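Long-range contact in thermosome subunit (Methanococcoides burtonii, PDB 3AQ1), which probably binds and hydrolyses ATP to assist the folding of other proteins, as a group II chaperonin of the TCP-1 family: residues V171-R176 / G309-V314. Residues are numbered along the deposited sequence; the frame is centred on the assembly and turned at random.
Sequences VIDKER and GKMTYV
V171 sets both its methyls against the strand beside it: CG2 lies over one face of the Y313 ring, a CH-pi contact 4.0 Å from the ring centroid, while CG1 meets M311 CE. With CG1 anti to the backbone N (chi1 176°), the methyls part between these two partners. The V171–Y313 pair is antiparallel and non-hydrogen-bonded; the next, I172–T312, is hydrogen-bonded, with I172 N to T312 O at 2.9 Å and T312 N to I172 O at 2.8 Å. I172 O takes two donors, T312 N of the partner strand and K174 N across the inverse gamma turn centred on D173. At that turn, the D173 carboxylate lies beside CG and SD of M311. K174 offers its carbonyl: T312 OG1 donates to K174 O at 2.8 Å, coming from above the carbonyl plane, and adds a side-chain bond where regular strand pairing has ended; OG1 is also hydrogen-bonded to Y262 OH. E175 crosses the aliphatic part of K310, OE2 lying 4.1 Å from K310 CB. R176 NH2 stands 4.2 Å from K310 NZ, but E303 takes R176 in a salt bridge and K310 in a weak, long ion pair, probably easing the like charges; M181 O accepts R176 NH1. In what is probably the apical domain of this group II chaperonin, strand 169-172 thus pairs along 310-317, which pairs antiparallel on to 300-305 in a mixed sheet. L326 of strand 323-329 packs against V171 and Y313, whereas helix 269-279 reaches I172 and V314 through D271 and L275.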
loop_
_atom_site.group_PDB
_atom_site.type_symbol
_atom_site.label_atom_id
_atom_site.label_comp_id
_atom_site.label_asym_id
_atom_site.label_seq_id
_atom_site.Cartn_x
_atom_site.Cartn_y
_atom_site.Cartn_z
ATOM N N VAL A 171 -8.619 13.647 11.365
ATOM C CA VAL A 171 -10.020 14.020 11.587
ATOM C C VAL A 171 -10.843 12.855 12.163
ATOM O O VAL A 171 -10.796 11.763 11.643
ATOM C CB VAL A 171 -10.666 14.516 10.282
ATOM C CG1 VAL A 171 -12.133 14.795 10.509
ATOM C CG2 VAL A 171 -9.949 15.771 9.771
ATOM N N ILE A 172 -11.569 13.089 13.251
ATOM C CA ILE A 172 -12.322 12.043 13.951
ATOM C C ILE A 172 -13.783 12.407 13.882
ATOM O O ILE A 172 -14.167 13.498 14.297
ATOM C CB ILE A 172 -12.001 11.986 15.482
ATOM C CG1 ILE A 172 -10.513 11.854 15.741
ATOM C CG2 ILE A 172 -12.750 10.843 16.170
ATOM C CD1 ILE A 172 -9.907 10.725 15.002
ATOM N N ASP A 173 -14.610 11.501 13.373
ATOM C CA ASP A 173 -16.044 11.756 13.307
ATOM C C ASP A 173 -16.696 11.585 14.683
ATOM O O ASP A 173 -17.444 10.637 14.917
ATOM C CB ASP A 173 -16.702 10.835 12.295
ATOM C CG ASP A 173 -18.106 11.252 11.976
ATOM O OD1 ASP A 173 -18.403 12.442 12.192
ATOM O OD2 ASP A 173 -18.901 10.404 11.512
ATOM N N LYS A 174 -16.388 12.512 15.586
ATOM C CA LYS A 174 -16.913 12.510 16.947
ATOM C C LYS A 174 -16.995 13.948 17.432
ATOM O O LYS A 174 -16.222 14.802 17.003
ATOM C CB LYS A 174 -16.023 11.677 17.867
ATOM C CG LYS A 174 -16.579 10.282 18.156
ATOM C CD LYS A 174 -17.780 10.357 19.090
ATOM C CE LYS A 174 -18.370 8.995 19.344
ATOM N NZ LYS A 174 -19.139 8.539 18.147
ATOM N N GLU A 175 -17.947 14.238 18.304
ATOM C CA GLU A 175 -18.047 15.598 18.793
ATOM C C GLU A 175 -17.762 15.677 20.289
ATOM O O GLU A 175 -17.472 14.660 20.911
ATOM C CB GLU A 175 -19.375 16.255 18.363
ATOM C CG GLU A 175 -20.617 15.753 19.019
ATOM C CD GLU A 175 -21.864 16.401 18.431
ATOM O OE1 GLU A 175 -22.494 17.247 19.115
ATOM O OE2 GLU A 175 -22.211 16.058 17.276
ATOM N N ARG A 176 -17.775 16.885 20.850
ATOM C CA ARG A 176 -17.539 17.056 22.282
ATOM C C ARG A 176 -18.635 16.327 23.030
ATOM O O ARG A 176 -19.804 16.392 22.625
ATOM C CB ARG A 176 -17.598 18.525 22.661
ATOM C CG ARG A 176 -16.406 19.328 22.274
ATOM C CD ARG A 176 -16.729 20.783 22.444
ATOM N NE ARG A 176 -17.692 21.207 21.441
ATOM C CZ ARG A 176 -18.397 22.329 21.510
ATOM N NH1 ARG A 176 -18.255 23.130 22.550
ATOM N NH2 ARG A 176 -19.249 22.647 20.544
ATOM N N GLY A 309 -23.436 17.127 10.674
ATOM C CA GLY A 309 -23.097 17.190 12.085
ATOM C C GLY A 309 -21.810 17.944 12.394
ATOM O O GLY A 309 -21.501 18.963 11.768
ATOM N N LYS A 310 -21.064 17.449 13.377
ATOM C CA LYS A 310 -19.807 18.078 13.776
ATOM C C LYS A 310 -18.697 17.029 13.865
ATOM O O LYS A 310 -18.959 15.845 14.118
ATOM C CB LYS A 310 -19.961 18.792 15.122
ATOM C CG LYS A 310 -21.183 19.698 15.236
ATOM C CD LYS A 310 -21.259 20.355 16.605
ATOM C CE LYS A 310 -22.563 21.126 16.828
ATOM N NZ LYS A 310 -22.536 21.909 18.113
ATOM N N MET A 311 -17.461 17.463 13.641
ATOM C CA MET A 311 -16.303 16.571 13.716
ATOM C C MET A 311 -15.117 17.138 14.527
ATOM O O MET A 311 -15.005 18.348 14.731
ATOM C CB MET A 311 -15.861 16.176 12.305
ATOM C CG MET A 311 -16.778 15.137 11.651
ATOM S SD MET A 311 -16.039 14.235 10.264
ATOM C CE MET A 311 -15.658 15.584 9.142
ATOM N N THR A 312 -14.226 16.263 14.982
ATOM C CA THR A 312 -13.062 16.719 15.744
ATOM C C THR A 312 -11.759 16.725 14.941
ATOM O O THR A 312 -11.242 15.672 14.600
ATOM C CB THR A 312 -12.858 15.889 17.003
ATOM O OG1 THR A 312 -13.942 16.123 17.903
ATOM C CG2 THR A 312 -11.578 16.299 17.690
ATOM N N TYR A 313 -11.242 17.918 14.642
ATOM C CA TYR A 313 -9.971 18.075 13.923
ATOM C C TYR A 313 -8.745 18.172 14.875
ATOM O O TYR A 313 -8.712 18.995 15.785
ATOM C CB TYR A 313 -10.016 19.319 13.029
ATOM C CG TYR A 313 -10.955 19.247 11.843
ATOM C CD1 TYR A 313 -10.464 19.277 10.538
ATOM C CD2 TYR A 313 -12.332 19.171 12.017
ATOM C CE1 TYR A 313 -11.312 19.220 9.456
ATOM C CE2 TYR A 313 -13.192 19.107 10.927
ATOM C CZ TYR A 313 -12.676 19.138 9.658
ATOM O OH TYR A 313 -13.526 19.080 8.580
ATOM N N VAL A 314 -7.748 17.324 14.651
ATOM C CA VAL A 314 -6.497 17.354 15.400
ATOM C C VAL A 314 -5.345 17.686 14.441
ATOM O O VAL A 314 -4.810 16.811 13.791
ATOM C CB VAL A 314 -6.237 15.995 16.070
ATOM C CG1 VAL A 314 -4.986 16.041 16.886
ATOM C CG2 VAL A 314 -7.414 15.611 16.938
#